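General Secretion Pathway Protein (Vibrio vulnificus, PDB 4G54) probably binds peptidoglycan as part of the periplasmic region of the EpsAB fusion protein of the type II secretion system. Local coordinates at residues K39-R44 / E207-L212; Q73-P78 / V92-V97; M132-T137 / E148-L153; G144-V149 / T238-E243; A155-D160 / H201-S206. All blocks are in the same frame, centred on the assembly; numbering follows the deposited sequence.

Interaction 1 (K39-R44 / E207-L212); sequences KLWGYR and EPWRAL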
# COMPACT_ATOMS: atom_id res chain seq x y z
N LYS A 39 0.76 7.72 -8.24
CA LYS A 39 0.65 7.36 -9.66
C LYS A 39 0.81 5.82 -9.85
O LYS A 39 0.23 5.23 -10.77
CB LYS A 39 1.75 8.02 -10.44
CG LYS A 39 1.71 9.49 -10.48
CD LYS A 39 2.82 10.03 -11.49
CE LYS A 39 3.12 11.46 -11.14
NZ LYS A 39 4.25 11.97 -11.97
N LEU A 40 1.65 5.16 -9.02
CA LEU A 40 1.82 3.72 -9.09
C LEU A 40 0.54 2.99 -8.81
O LEU A 40 0.33 1.90 -9.34
CB LEU A 40 2.87 3.23 -8.06
CG LEU A 40 4.27 3.02 -8.52
CD1 LEU A 40 4.77 4.35 -8.72
CD2 LEU A 40 5.12 2.28 -7.46
N TRP A 41 -0.33 3.59 -8.00
CA TRP A 41 -1.64 3.01 -7.76
C TRP A 41 -2.66 3.41 -8.84
O TRP A 41 -3.85 2.98 -8.82
CB TRP A 41 -2.13 3.44 -6.36
CG TRP A 41 -1.34 2.82 -5.25
CD1 TRP A 41 -0.31 3.34 -4.62
CD2 TRP A 41 -1.62 1.56 -4.63
NE1 TRP A 41 0.15 2.50 -3.61
CE2 TRP A 41 -0.67 1.39 -3.59
CE3 TRP A 41 -2.60 0.58 -4.84
CZ2 TRP A 41 -0.66 0.21 -2.73
CZ3 TRP A 41 -2.60 -0.56 -4.01
CH2 TRP A 41 -1.63 -0.73 -3.02
N GLY A 42 -2.23 4.19 -9.83
CA GLY A 42 -3.14 4.63 -10.91
C GLY A 42 -3.88 5.94 -10.68
O GLY A 42 -4.85 6.24 -11.47
N TYR A 43 -3.51 6.70 -9.64
CA TYR A 43 -4.27 7.85 -9.25
C TYR A 43 -3.52 9.16 -9.38
O TYR A 43 -2.32 9.24 -9.12
CB TYR A 43 -4.75 7.75 -7.82
CG TYR A 43 -5.76 6.63 -7.70
CD1 TYR A 43 -7.03 6.75 -8.29
CD2 TYR A 43 -5.46 5.43 -7.02
CE1 TYR A 43 -7.99 5.71 -8.18
CE2 TYR A 43 -6.42 4.41 -6.91
CZ TYR A 43 -7.68 4.58 -7.51
OH TYR A 43 -8.66 3.61 -7.53
N ARG A 44 -4.31 10.19 -9.74
CA ARG A 44 -3.89 11.56 -9.72
C ARG A 44 -4.24 12.16 -8.33
O ARG A 44 -5.42 12.34 -7.95
CB ARG A 44 -4.51 12.28 -10.95
CG ARG A 44 -4.21 13.77 -11.11
CD ARG A 44 -5.03 14.30 -12.31
NE ARG A 44 -6.46 13.88 -12.24
CZ ARG A 44 -7.10 13.15 -13.16
NH1 ARG A 44 -6.46 12.75 -14.25
NH2 ARG A 44 -8.39 12.83 -13.00
N GLU A 207 -4.16 -3.82 -7.90
CA GLU A 207 -2.76 -3.51 -7.58
C GLU A 207 -2.06 -3.18 -8.90
O GLU A 207 -1.29 -3.96 -9.45
CB GLU A 207 -2.15 -4.73 -6.84
CG GLU A 207 -3.06 -5.20 -5.67
CD GLU A 207 -2.44 -6.30 -4.84
OE1 GLU A 207 -1.73 -7.12 -5.47
OE2 GLU A 207 -2.70 -6.36 -3.59
N PRO A 208 -2.44 -2.02 -9.49
CA PRO A 208 -1.86 -1.73 -10.77
C PRO A 208 -0.36 -1.63 -10.75
O PRO A 208 0.28 -1.69 -11.81
CB PRO A 208 -2.58 -0.44 -11.25
CG PRO A 208 -3.42 -0.06 -10.11
CD PRO A 208 -3.21 -0.90 -8.96
N TRP A 209 0.22 -1.40 -9.56
CA TRP A 209 1.68 -1.24 -9.49
C TRP A 209 2.44 -2.50 -9.88
O TRP A 209 3.66 -2.43 -10.17
CB TRP A 209 2.07 -0.78 -8.01
CG TRP A 209 1.53 -1.66 -6.89
CD1 TRP A 209 0.34 -1.50 -6.13
CD2 TRP A 209 2.14 -2.86 -6.40
NE1 TRP A 209 0.21 -2.56 -5.26
CE2 TRP A 209 1.31 -3.38 -5.35
CE3 TRP A 209 3.34 -3.49 -6.68
CZ2 TRP A 209 1.65 -4.50 -4.62
CZ3 TRP A 209 3.66 -4.61 -5.94
CH2 TRP A 209 2.84 -5.10 -4.93
N ARG A 210 1.77 -3.65 -9.84
CA ARG A 210 2.44 -4.92 -10.18
C ARG A 210 2.80 -4.86 -11.67
O ARG A 210 3.67 -5.64 -12.10
CB ARG A 210 1.51 -6.09 -9.96
CG ARG A 210 1.29 -6.26 -8.43
CD ARG A 210 0.70 -7.63 -8.08
NE ARG A 210 0.44 -7.73 -6.62
CZ ARG A 210 1.30 -8.09 -5.69
NH1 ARG A 210 2.60 -8.33 -5.96
NH2 ARG A 210 0.87 -8.14 -4.41
N ALA A 211 2.15 -4.00 -12.44
CA ALA A 211 2.50 -3.82 -13.90
C ALA A 211 3.94 -3.36 -14.08
O ALA A 211 4.56 -3.60 -15.12
CB ALA A 211 1.53 -2.86 -14.59
N LEU A 212 4.52 -2.69 -13.08
CA LEU A 212 5.86 -2.14 -13.26
C LEU A 212 6.92 -3.10 -12.78
O LEU A 212 8.14 -2.80 -12.87
CB LEU A 212 6.02 -0.85 -12.43
CG LEU A 212 5.66 0.46 -13.17
CD1 LEU A 212 6.04 1.71 -12.35
CD2 LEU A 212 6.28 0.49 -14.57
O HOH W 1 1.13 1.37 -12.17
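Trp209 turns the edge of its indole onto a face of Trp41 in a T-shaped pair, with the six-membered ring of Trp41 and the five-membered ring of Trp209 centred 4.5 Å apart and their planes at 67°. The pyrrole corner does the touching: Trp209 NE1 comes within 3.4 Å of Trp41 CH2, so the polar edge of one indole meets the electron-rich face of the other. A chi1 of 53° tucks the Trp209 ring back over its own backbone, beside Trp41. Next to the pair, Pro208 CG packs 3.3 Å from Trp41 O, and Leu40 CB lies 4.1 Å from Trp209 CB. A water donates to Leu40 O and, weakly, to Pro208 O.

In the second shell, Trp209 CH2 stands over the centre of one face of the Arg210 guanidinium, 3.3 Å from its plane. A side-on salt bridge from NE and NH2 to Glu207 OE1 fixes the rotation of that group. Gly42, with positive phi, ends helix 30-40 in a Schellman motif and turns the chain toward the short, weakly bonded strand 43-44. Phe60 makes another edge-to-face pair with Trp41, while Leu40 and Leu212 both pack against Leu95 of strand 88-97 and Leu105 of strand 101-105.

Interaction 2 (Q73-P78 / V92-V97); sequences QQTPHP and VVLLEV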
# COMPACT_ATOMS: atom_id res chain seq x y z
N GLN A 73 11.90 -5.57 3.84
CA GLN A 73 11.82 -6.68 2.89
C GLN A 73 10.48 -7.35 2.86
O GLN A 73 10.18 -7.99 1.81
CB GLN A 73 12.87 -7.76 3.25
CG GLN A 73 14.28 -7.30 2.89
CD GLN A 73 15.32 -8.27 3.47
OE1 GLN A 73 15.97 -8.02 4.55
NE2 GLN A 73 15.45 -9.39 2.80
N GLN A 74 9.66 -7.22 3.92
CA GLN A 74 8.36 -7.88 3.97
C GLN A 74 7.26 -7.02 3.41
O GLN A 74 6.08 -7.39 3.51
CB GLN A 74 8.03 -8.22 5.44
CG GLN A 74 9.09 -9.02 6.17
CD GLN A 74 9.16 -10.45 5.73
OE1 GLN A 74 8.91 -10.78 4.55
NE2 GLN A 74 9.50 -11.34 6.67
N THR A 75 7.62 -5.84 2.91
CA THR A 75 6.45 -4.94 2.50
C THR A 75 5.59 -5.58 1.42
O THR A 75 6.15 -6.05 0.40
CB THR A 75 6.91 -3.55 2.10
OG1 THR A 75 5.75 -2.71 1.94
CG2 THR A 75 7.73 -3.52 0.85
N PRO A 76 4.28 -5.47 1.65
CA PRO A 76 3.38 -6.11 0.65
C PRO A 76 3.09 -5.17 -0.54
O PRO A 76 2.39 -5.62 -1.52
CB PRO A 76 2.09 -6.38 1.48
CG PRO A 76 2.11 -5.29 2.51
CD PRO A 76 3.56 -5.13 2.90
N HIS A 77 3.57 -3.90 -0.54
CA HIS A 77 3.29 -3.00 -1.67
C HIS A 77 4.35 -1.91 -1.62
O HIS A 77 5.19 -1.82 -0.68
CB HIS A 77 1.89 -2.34 -1.50
CG HIS A 77 1.58 -1.91 -0.09
ND1 HIS A 77 2.11 -0.82 0.56
CD2 HIS A 77 0.65 -2.44 0.75
CE1 HIS A 77 1.58 -0.71 1.77
NE2 HIS A 77 0.71 -1.70 1.94
N PRO A 78 4.44 -1.10 -2.63
CA PRO A 78 5.47 -0.08 -2.71
C PRO A 78 5.34 0.92 -1.54
O PRO A 78 4.27 1.11 -0.95
CB PRO A 78 5.22 0.61 -4.08
CG PRO A 78 4.62 -0.53 -4.89
CD PRO A 78 3.70 -1.28 -3.90
N VAL A 92 12.34 8.68 -2.26
CA VAL A 92 12.37 7.83 -3.46
C VAL A 92 11.35 6.69 -3.28
O VAL A 92 11.07 6.29 -2.15
CB VAL A 92 13.82 7.29 -3.71
CG1 VAL A 92 14.27 6.27 -2.62
CG2 VAL A 92 13.94 6.73 -5.05
N VAL A 93 10.70 6.29 -4.36
CA VAL A 93 9.76 5.19 -4.28
C VAL A 93 10.47 3.88 -4.30
O VAL A 93 11.29 3.61 -5.20
CB VAL A 93 8.67 5.28 -5.39
CG1 VAL A 93 7.85 3.98 -5.44
CG2 VAL A 93 7.77 6.51 -5.11
N LEU A 94 10.15 3.01 -3.32
CA LEU A 94 10.63 1.61 -3.37
C LEU A 94 9.55 0.83 -4.08
O LEU A 94 8.41 0.71 -3.61
CB LEU A 94 10.81 1.07 -1.92
CG LEU A 94 11.13 -0.43 -1.83
CD1 LEU A 94 12.49 -0.69 -2.31
CD2 LEU A 94 11.03 -0.86 -0.34
N LEU A 95 9.92 0.23 -5.22
CA LEU A 95 8.98 -0.56 -6.00
C LEU A 95 9.08 -1.99 -5.62
O LEU A 95 8.01 -2.65 -5.53
CB LEU A 95 9.27 -0.38 -7.56
CG LEU A 95 8.46 -1.22 -8.52
CD1 LEU A 95 7.00 -0.77 -8.52
CD2 LEU A 95 9.08 -1.01 -9.94
N GLU A 96 10.30 -2.55 -5.54
CA GLU A 96 10.41 -3.94 -5.08
C GLU A 96 11.70 -4.13 -4.32
O GLU A 96 12.58 -3.33 -4.40
CB GLU A 96 10.28 -4.94 -6.18
CG GLU A 96 11.23 -4.74 -7.29
CD GLU A 96 10.89 -5.74 -8.45
OE1 GLU A 96 10.61 -5.32 -9.58
OE2 GLU A 96 10.87 -6.96 -8.17
N VAL A 97 11.77 -5.23 -3.61
CA VAL A 97 12.88 -5.44 -2.68
C VAL A 97 13.13 -6.92 -2.54
O VAL A 97 12.17 -7.73 -2.50
CB VAL A 97 12.58 -4.82 -1.29
CG1 VAL A 97 11.19 -5.30 -0.66
CG2 VAL A 97 13.75 -5.14 -0.31
O HOH W 2 11.70 -9.16 0.01
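Pro78 packs on Leu94 and Leu95 of strand 88-97, at the end of the loop that leads from helix 69-73 into strand 79-85, the antiparallel neighbour of 88-97 in the sheet of the C39-like domain. A classic beta bulge interrupts strand 88-97 here: Leu95 and Glu96 both face Val103 of strand 101-105.

The packing is mostly apolar. Pro78 offers a compact, rigid ring to the strand, with CG 4.3 Å from Leu95 CD1 and CB 4.5 Å from Val93 CG1; the ring also sits on the strand's backbone, CB lying 3.2 Å from Leu94 O. At the other end, Val97 points its two methyls toward the loop. Its chi1 of 52° directs CG1 to Thr75 CG2, 4.2 Å away, and sends CG2 to the aliphatic part of Gln73, 3.9 Å from CG.

Polar groups hold the loop in shape. The Thr75 hydroxyl donates to His77 O in the carbonyl plane, on a lone pair, at 2.8 Å from OG1, while its methyl is left for the strand: a threonine serves both purposes. The His77 ring, which meets His201 edge-to-face, donates from ND1 to Pro78 O, reaching it from above the carbonyl plane.

No direct hydrogen bond joins the two segments. Instead, one water donates to both sides, at 2.6 Å from Gln73 O and 2.9 Å from Val97 O.

Interaction 3 (M132-T137 / E148-L153); sequences MPLRET and EVLDQL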
# COMPACT_ATOMS: atom_id res chain seq x y z
N MET A 132 -7.81 1.68 1.87
CA MET A 132 -8.50 1.09 3.05
C MET A 132 -9.93 1.52 2.99
O MET A 132 -10.37 2.35 3.75
CB MET A 132 -7.78 1.51 4.36
CG MET A 132 -8.46 0.68 5.48
SD MET A 132 -7.42 1.03 6.96
CE MET A 132 -8.38 0.06 8.04
N PRO A 133 -10.74 0.91 2.12
CA PRO A 133 -12.16 1.25 2.02
C PRO A 133 -13.02 0.81 3.19
O PRO A 133 -14.12 1.37 3.36
CB PRO A 133 -12.59 0.51 0.78
CG PRO A 133 -11.71 -0.73 0.67
CD PRO A 133 -10.37 -0.04 1.07
N LEU A 134 -12.51 -0.14 4.01
CA LEU A 134 -13.31 -0.67 5.12
C LEU A 134 -12.77 -0.17 6.44
O LEU A 134 -11.64 -0.53 6.85
CB LEU A 134 -13.36 -2.21 5.14
CG LEU A 134 -13.75 -2.81 3.81
CD1 LEU A 134 -13.86 -4.41 3.96
CD2 LEU A 134 -15.19 -2.27 3.44
N ARG A 135 -13.50 0.76 7.04
CA ARG A 135 -12.95 1.46 8.21
C ARG A 135 -13.88 1.33 9.39
O ARG A 135 -13.66 2.03 10.40
CB ARG A 135 -12.84 2.98 7.92
CG ARG A 135 -11.92 3.27 6.70
CD ARG A 135 -10.70 3.88 7.08
NE ARG A 135 -9.92 4.26 5.88
CZ ARG A 135 -9.24 5.37 5.79
NH1 ARG A 135 -9.28 6.25 6.81
NH2 ARG A 135 -8.48 5.60 4.67
N GLU A 136 -14.91 0.49 9.26
CA GLU A 136 -15.83 0.22 10.38
C GLU A 136 -16.03 -1.28 10.61
O GLU A 136 -15.93 -2.09 9.65
CB GLU A 136 -17.22 0.82 10.07
CG GLU A 136 -17.06 2.31 10.01
CD GLU A 136 -18.34 3.06 9.66
OE1 GLU A 136 -19.41 2.77 10.22
OE2 GLU A 136 -18.23 4.09 8.93
N THR A 137 -16.34 -1.65 11.86
CA THR A 137 -16.44 -3.06 12.11
C THR A 137 -17.58 -3.73 11.39
O THR A 137 -18.71 -3.20 11.39
CB THR A 137 -16.60 -3.23 13.65
OG1 THR A 137 -15.36 -2.74 14.23
CG2 THR A 137 -16.83 -4.65 14.04
N GLU A 148 -19.50 -7.13 0.39
CA GLU A 148 -18.98 -7.66 -0.85
C GLU A 148 -17.52 -7.37 -0.97
O GLU A 148 -16.71 -8.20 -1.47
CB GLU A 148 -19.71 -7.01 -2.07
CG GLU A 148 -21.20 -7.10 -1.97
CD GLU A 148 -21.95 -6.30 -3.05
OE1 GLU A 148 -21.35 -5.47 -3.78
OE2 GLU A 148 -23.19 -6.51 -3.14
N VAL A 149 -17.09 -6.15 -0.56
CA VAL A 149 -15.69 -5.85 -0.57
C VAL A 149 -14.81 -6.67 0.41
O VAL A 149 -13.77 -7.18 0.02
CB VAL A 149 -15.47 -4.32 -0.20
CG1 VAL A 149 -13.98 -3.99 -0.00
CG2 VAL A 149 -16.04 -3.48 -1.35
N LEU A 150 -15.35 -6.93 1.62
CA LEU A 150 -14.74 -7.87 2.59
C LEU A 150 -14.54 -9.26 1.96
O LEU A 150 -13.42 -9.81 2.01
CB LEU A 150 -15.64 -7.93 3.88
CG LEU A 150 -15.05 -8.93 4.83
CD1 LEU A 150 -13.62 -8.69 5.27
CD2 LEU A 150 -16.02 -9.00 6.07
N ASP A 151 -15.59 -9.69 1.26
CA ASP A 151 -15.61 -11.06 0.68
C ASP A 151 -14.43 -11.07 -0.38
O ASP A 151 -13.60 -12.02 -0.41
CB ASP A 151 -16.98 -11.25 0.11
CG ASP A 151 -17.20 -12.62 -0.59
OD1 ASP A 151 -16.62 -13.64 -0.16
OD2 ASP A 151 -17.99 -12.59 -1.59
N GLN A 152 -14.35 -10.04 -1.22
CA GLN A 152 -13.37 -10.04 -2.26
C GLN A 152 -11.96 -9.95 -1.68
O GLN A 152 -11.03 -10.65 -2.21
CB GLN A 152 -13.60 -8.82 -3.20
CG GLN A 152 -14.94 -9.03 -3.94
CD GLN A 152 -14.88 -10.16 -5.03
OE1 GLN A 152 -13.80 -10.50 -5.58
NE2 GLN A 152 -16.08 -10.76 -5.35
N LEU A 153 -11.75 -9.11 -0.64
CA LEU A 153 -10.37 -8.96 -0.08
C LEU A 153 -9.95 -10.25 0.61
O LEU A 153 -8.81 -10.68 0.53
CB LEU A 153 -10.42 -7.80 0.98
CG LEU A 153 -10.53 -6.45 0.35
CD1 LEU A 153 -10.76 -5.39 1.48
CD2 LEU A 153 -9.25 -6.10 -0.42
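Leu134 and Pro133 reach helix 145-158, and the flat group behind them, the Arg135 guanidinium, is turned edge-on to the peptide carbonyl of Met132. Arg135 NE donates to Met132 O at 2.9 Å, with the acceptor only 8° out of the guanidinium plane and the donor in the carbonyl plane. This bond ties the side chain back to a carbonyl three residues earlier, and the other guanidinium nitrogens of Arg135 are used by Ile59 O and Ser56 OG.

Across the contact, one methyl does most of the work. With CG anti to the carbonyl carbon (chi1 -51°), Leu134 drives CD1 against the helix, where it lies 3.9 Å from Leu150 CB, 4.0 Å from Val149 CG1 and 4.1 Å from Leu153 CD1. Val149 and Leu150, with Leu153 one turn on, form an aliphatic strip suited to a leucine tip. Val149 and Leu134 lie flank to flank, pointing opposite ways, and Val149 CG1 also receives Pro133 CG at 4.0 Å. Gln200 OE1 of helix 193-202 accepts from Leu134 N, linking the loop to a second helix.

Here the chain passes from strand 125-131 onto a bundle of helices 145-158, 170-182 and 193-202, consistent with the three-helix fold of peptidoglycan-binding domains.

Interaction 4 (G144-V149 / T238-E243); sequences GEAIEV and TYPLAE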
# COMPACT_ATOMS: atom_id res chain seq x y z
N GLY A 144 -24.41 -5.38 2.73
CA GLY A 144 -24.18 -4.22 1.91
C GLY A 144 -22.94 -4.32 1.08
O GLY A 144 -22.26 -5.36 1.13
N GLU A 145 -22.60 -3.23 0.37
CA GLU A 145 -21.44 -3.25 -0.49
C GLU A 145 -20.14 -3.50 0.31
O GLU A 145 -19.20 -4.11 -0.23
CB GLU A 145 -21.31 -1.94 -1.21
CG GLU A 145 -20.26 -1.97 -2.33
CD GLU A 145 -20.06 -0.60 -3.04
OE1 GLU A 145 -20.82 0.39 -2.79
OE2 GLU A 145 -19.13 -0.55 -3.88
N ALA A 146 -20.08 -3.05 1.55
CA ALA A 146 -18.92 -3.30 2.36
C ALA A 146 -18.66 -4.77 2.57
O ALA A 146 -17.47 -5.18 2.66
CB ALA A 146 -19.08 -2.60 3.71
N ILE A 147 -19.74 -5.55 2.65
CA ILE A 147 -19.58 -7.00 2.85
C ILE A 147 -19.06 -7.61 1.55
O ILE A 147 -18.16 -8.48 1.61
CB ILE A 147 -20.89 -7.63 3.25
CG1 ILE A 147 -21.45 -7.05 4.55
CG2 ILE A 147 -20.67 -9.14 3.41
CD1 ILE A 147 -20.46 -6.78 5.70
N GLU A 148 -19.50 -7.13 0.39
CA GLU A 148 -18.98 -7.66 -0.85
C GLU A 148 -17.52 -7.37 -0.97
O GLU A 148 -16.71 -8.20 -1.47
CB GLU A 148 -19.71 -7.01 -2.07
CG GLU A 148 -21.20 -7.10 -1.97
CD GLU A 148 -21.95 -6.30 -3.05
OE1 GLU A 148 -21.35 -5.47 -3.78
OE2 GLU A 148 -23.19 -6.51 -3.14
N VAL A 149 -17.09 -6.15 -0.56
CA VAL A 149 -15.69 -5.85 -0.57
C VAL A 149 -14.81 -6.67 0.41
O VAL A 149 -13.77 -7.18 0.02
CB VAL A 149 -15.47 -4.32 -0.20
CG1 VAL A 149 -13.98 -3.99 -0.00
CG2 VAL A 149 -16.04 -3.48 -1.35
N THR A 238 -15.51 7.85 -1.70
CA THR A 238 -16.68 7.39 -0.98
C THR A 238 -16.26 5.98 -0.50
O THR A 238 -15.41 5.31 -1.16
CB THR A 238 -17.96 7.30 -1.89
OG1 THR A 238 -17.61 6.42 -2.94
CG2 THR A 238 -18.30 8.65 -2.44
N TYR A 239 -16.84 5.61 0.64
CA TYR A 239 -16.61 4.28 1.28
C TYR A 239 -17.84 3.40 1.01
O TYR A 239 -18.97 3.93 1.02
CB TYR A 239 -16.55 4.50 2.81
CG TYR A 239 -15.30 5.16 3.29
CD1 TYR A 239 -14.07 4.50 3.19
CD2 TYR A 239 -15.35 6.45 3.89
CE1 TYR A 239 -12.88 5.06 3.65
CE2 TYR A 239 -14.11 7.06 4.38
CZ TYR A 239 -12.87 6.34 4.23
OH TYR A 239 -11.63 6.90 4.62
N PRO A 240 -17.68 2.08 0.91
CA PRO A 240 -18.87 1.19 0.73
C PRO A 240 -19.64 1.07 2.03
O PRO A 240 -18.97 1.01 3.13
CB PRO A 240 -18.29 -0.15 0.31
CG PRO A 240 -16.83 -0.12 0.77
CD PRO A 240 -16.40 1.36 0.85
N LEU A 241 -20.97 1.00 1.96
CA LEU A 241 -21.61 0.95 3.29
C LEU A 241 -21.97 -0.44 3.67
O LEU A 241 -22.05 -1.32 2.83
CB LEU A 241 -22.84 1.81 3.41
CG LEU A 241 -22.51 3.30 3.38
CD1 LEU A 241 -23.81 3.88 2.83
CD2 LEU A 241 -22.07 3.90 4.73
N ALA A 242 -22.18 -0.64 4.96
CA ALA A 242 -22.93 -1.76 5.40
C ALA A 242 -23.94 -1.38 6.47
O ALA A 242 -23.81 -0.33 7.15
CB ALA A 242 -22.10 -2.97 5.89
N GLU A 243 -24.96 -2.19 6.54
CA GLU A 243 -26.06 -1.93 7.45
C GLU A 243 -26.33 -3.13 8.29
O GLU A 243 -26.01 -4.28 7.93
CB GLU A 243 -27.34 -1.50 6.65
CG GLU A 243 -27.17 -0.27 5.75
CD GLU A 243 -28.43 0.04 4.94
OE1 GLU A 243 -29.19 -0.92 4.58
OE2 GLU A 243 -28.67 1.24 4.64
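Glu145 carries its CG anti to the backbone N (chi1 -170°) and stays extended beyond it, which draws the aliphatic chain across Pro240 at about a right angle, CG lying 3.8 Å from Pro240 CB. In Ile147 a chi2 of -42° brings CD1 within 4.2 Å of Ala242 CB. Between these two, Ala146 CB packs 3.7 Å from the methyl of Ala242, two small side chains that let the backbones approach closely. Val149 continues the row by setting CG2 4.1 Å from Pro240 CG.

The contact covers the N-terminus of helix 145-158, with Gly144 at the N-cap position. In the first turn of a helix the N-H groups have no carbonyl of an earlier turn to use, and here the C-terminal segment supplies one: Ala146 N donates to Leu241 O at 2.9 Å, nearly straight but 46° out of the carbonyl plane. The helix dipole would probably strengthen this bond.

Gly144 has positive phi, and its hydrogen-only CA faces Leu241 O and Ala242 CA, where the C-terminal segment passes 4.4 Å away, CA of Gly144 to CA of Ala242. The Leu241 side chain starts off away from the helix, while its carbonyl is the part turned inward. Farther along, Glu243 continues with a backbone bond to His143.

Interaction 5 (A155-D160 / H201-S206); sequences AKALND and HMVSLS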
# COMPACT_ATOMS: atom_id res chain seq x y z
N ALA A 155 -10.84 -13.33 -0.13
CA ALA A 155 -10.46 -14.31 -1.17
C ALA A 155 -9.09 -13.99 -1.74
O ALA A 155 -8.27 -14.88 -1.99
CB ALA A 155 -11.55 -14.35 -2.27
N LYS A 156 -8.79 -12.69 -1.84
CA LYS A 156 -7.49 -12.34 -2.38
C LYS A 156 -6.37 -12.72 -1.36
O LYS A 156 -5.25 -13.20 -1.77
CB LYS A 156 -7.43 -10.81 -2.66
CG LYS A 156 -6.15 -10.35 -3.34
CD LYS A 156 -6.25 -10.33 -4.89
CE LYS A 156 -6.67 -8.95 -5.45
NZ LYS A 156 -5.58 -8.04 -6.01
N ALA A 157 -6.56 -12.45 -0.07
CA ALA A 157 -5.57 -12.75 0.90
C ALA A 157 -5.36 -14.23 1.09
O ALA A 157 -4.19 -14.70 1.18
CB ALA A 157 -5.96 -12.13 2.19
N LEU A 158 -6.45 -14.98 1.03
CA LEU A 158 -6.39 -16.42 1.24
C LEU A 158 -6.05 -17.18 -0.03
O LEU A 158 -5.87 -18.41 -0.00
CB LEU A 158 -7.71 -16.96 1.82
CG LEU A 158 -8.08 -16.35 3.19
CD1 LEU A 158 -9.39 -17.01 3.60
CD2 LEU A 158 -7.05 -16.68 4.29
N ASN A 159 -5.99 -16.45 -1.17
CA ASN A 159 -5.75 -17.07 -2.46
C ASN A 159 -6.76 -18.15 -2.79
O ASN A 159 -6.37 -19.28 -3.29
CB ASN A 159 -4.32 -17.55 -2.60
CG ASN A 159 -3.78 -17.09 -3.86
OD1 ASN A 159 -3.05 -16.07 -3.87
ND2 ASN A 159 -4.24 -17.67 -4.97
N ASP A 160 -8.04 -17.81 -2.57
CA ASP A 160 -9.07 -18.81 -2.91
C ASP A 160 -10.29 -18.09 -3.47
O ASP A 160 -10.14 -16.97 -4.07
CB ASP A 160 -9.39 -19.66 -1.67
CG ASP A 160 -9.90 -18.85 -0.54
OD1 ASP A 160 -10.16 -17.63 -0.71
OD2 ASP A 160 -10.04 -19.45 0.56
N HIS A 201 -3.99 -3.76 4.70
CA HIS A 201 -2.60 -3.42 4.43
C HIS A 201 -1.95 -4.52 3.58
O HIS A 201 -1.05 -4.23 2.79
CB HIS A 201 -1.90 -3.19 5.78
CG HIS A 201 -0.47 -2.76 5.62
ND1 HIS A 201 -0.04 -1.46 5.46
CD2 HIS A 201 0.64 -3.55 5.55
CE1 HIS A 201 1.28 -1.45 5.31
NE2 HIS A 201 1.71 -2.70 5.33
N MET A 202 -2.44 -5.78 3.67
CA MET A 202 -1.79 -6.87 2.90
C MET A 202 -2.25 -6.92 1.46
O MET A 202 -1.43 -7.20 0.53
CB MET A 202 -2.16 -8.21 3.61
CG MET A 202 -1.51 -8.52 4.97
SD MET A 202 -2.21 -10.10 5.55
CE MET A 202 -1.69 -11.17 4.18
N VAL A 203 -3.56 -6.67 1.22
CA VAL A 203 -4.07 -6.87 -0.17
C VAL A 203 -5.00 -5.73 -0.54
O VAL A 203 -5.58 -5.06 0.31
CB VAL A 203 -4.87 -8.24 -0.37
CG1 VAL A 203 -3.93 -9.48 -0.21
CG2 VAL A 203 -6.02 -8.31 0.58
N SER A 204 -5.17 -5.52 -1.87
CA SER A 204 -6.07 -4.48 -2.34
C SER A 204 -6.95 -5.09 -3.45
O SER A 204 -6.54 -6.07 -4.11
CB SER A 204 -5.26 -3.36 -3.04
OG SER A 204 -4.12 -2.97 -2.24
N LEU A 205 -8.05 -4.40 -3.72
CA LEU A 205 -8.93 -4.89 -4.87
C LEU A 205 -8.25 -4.78 -6.23
O LEU A 205 -8.52 -5.61 -7.11
CB LEU A 205 -10.23 -4.09 -4.93
CG LEU A 205 -11.15 -4.15 -3.68
CD1 LEU A 205 -12.36 -3.19 -3.80
CD2 LEU A 205 -11.64 -5.60 -3.38
N SER A 206 -7.41 -3.76 -6.42
CA SER A 206 -6.53 -3.77 -7.61
C SER A 206 -5.16 -3.26 -7.22
O SER A 206 -5.04 -2.36 -6.37
CB SER A 206 -7.11 -3.02 -8.83
OG SER A 206 -6.45 -3.40 -10.09
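Lys156 and Ala157 lie in the last turn of helix 145-158, which a Schellman motif ends at Asn159, with Asp160 N to Ala155 O as its firm bond, and they meet the segment where helix 193-202 runs out into loop. Val203, the first residue past that helix, fits its branches against this turn: CG1 lies 3.8 Å from Ala157 CA and 4.1 Å from Ala157 CB. Alanine keeps the helix surface low, so the valine can come close to the backbone.

The start of the Lys156 chain runs alongside Val203 but points the other way, its CG 3.9 Å from Val203 CB. Bends at chi2 (92°) and the two torsions beyond it then curl the chain over the loop, where NZ donates to Ser204 O at 2.9 Å, nearly along the C=O axis.

One residue serves both halves of the contact: methylenes against valine, ammonium on a peptide carbonyl. As the lysine is exposed and its ion pair with Glu207 OE1 long and weak, water probably shares the charge.

Overall arrangement
Interactions 3, 4 and 5 all use helix 145-158. Interactions 3 and 4 share Val149 and lie about 7 Å apart between centres, with Tyr239 and Pro240 packed on Pro133. Interaction 5 lies about 11 Å from interaction 3, joined to it by Leu205 on Leu153. Interactions 1 and 2, on the C39-like side, have centres about 13 Å apart and touch where Trp209 CD2 approaches Pro78 CD to 3.3 Å. The segment 201-212 connects the two groups: Ser204 OG lies 3.4 Å from Trp41 CZ3, and His201 O packs 3.3 Å from Pro76 CG. Along the chain, interaction 1 encloses 2, 3 and 5, whereas 4 crosses it.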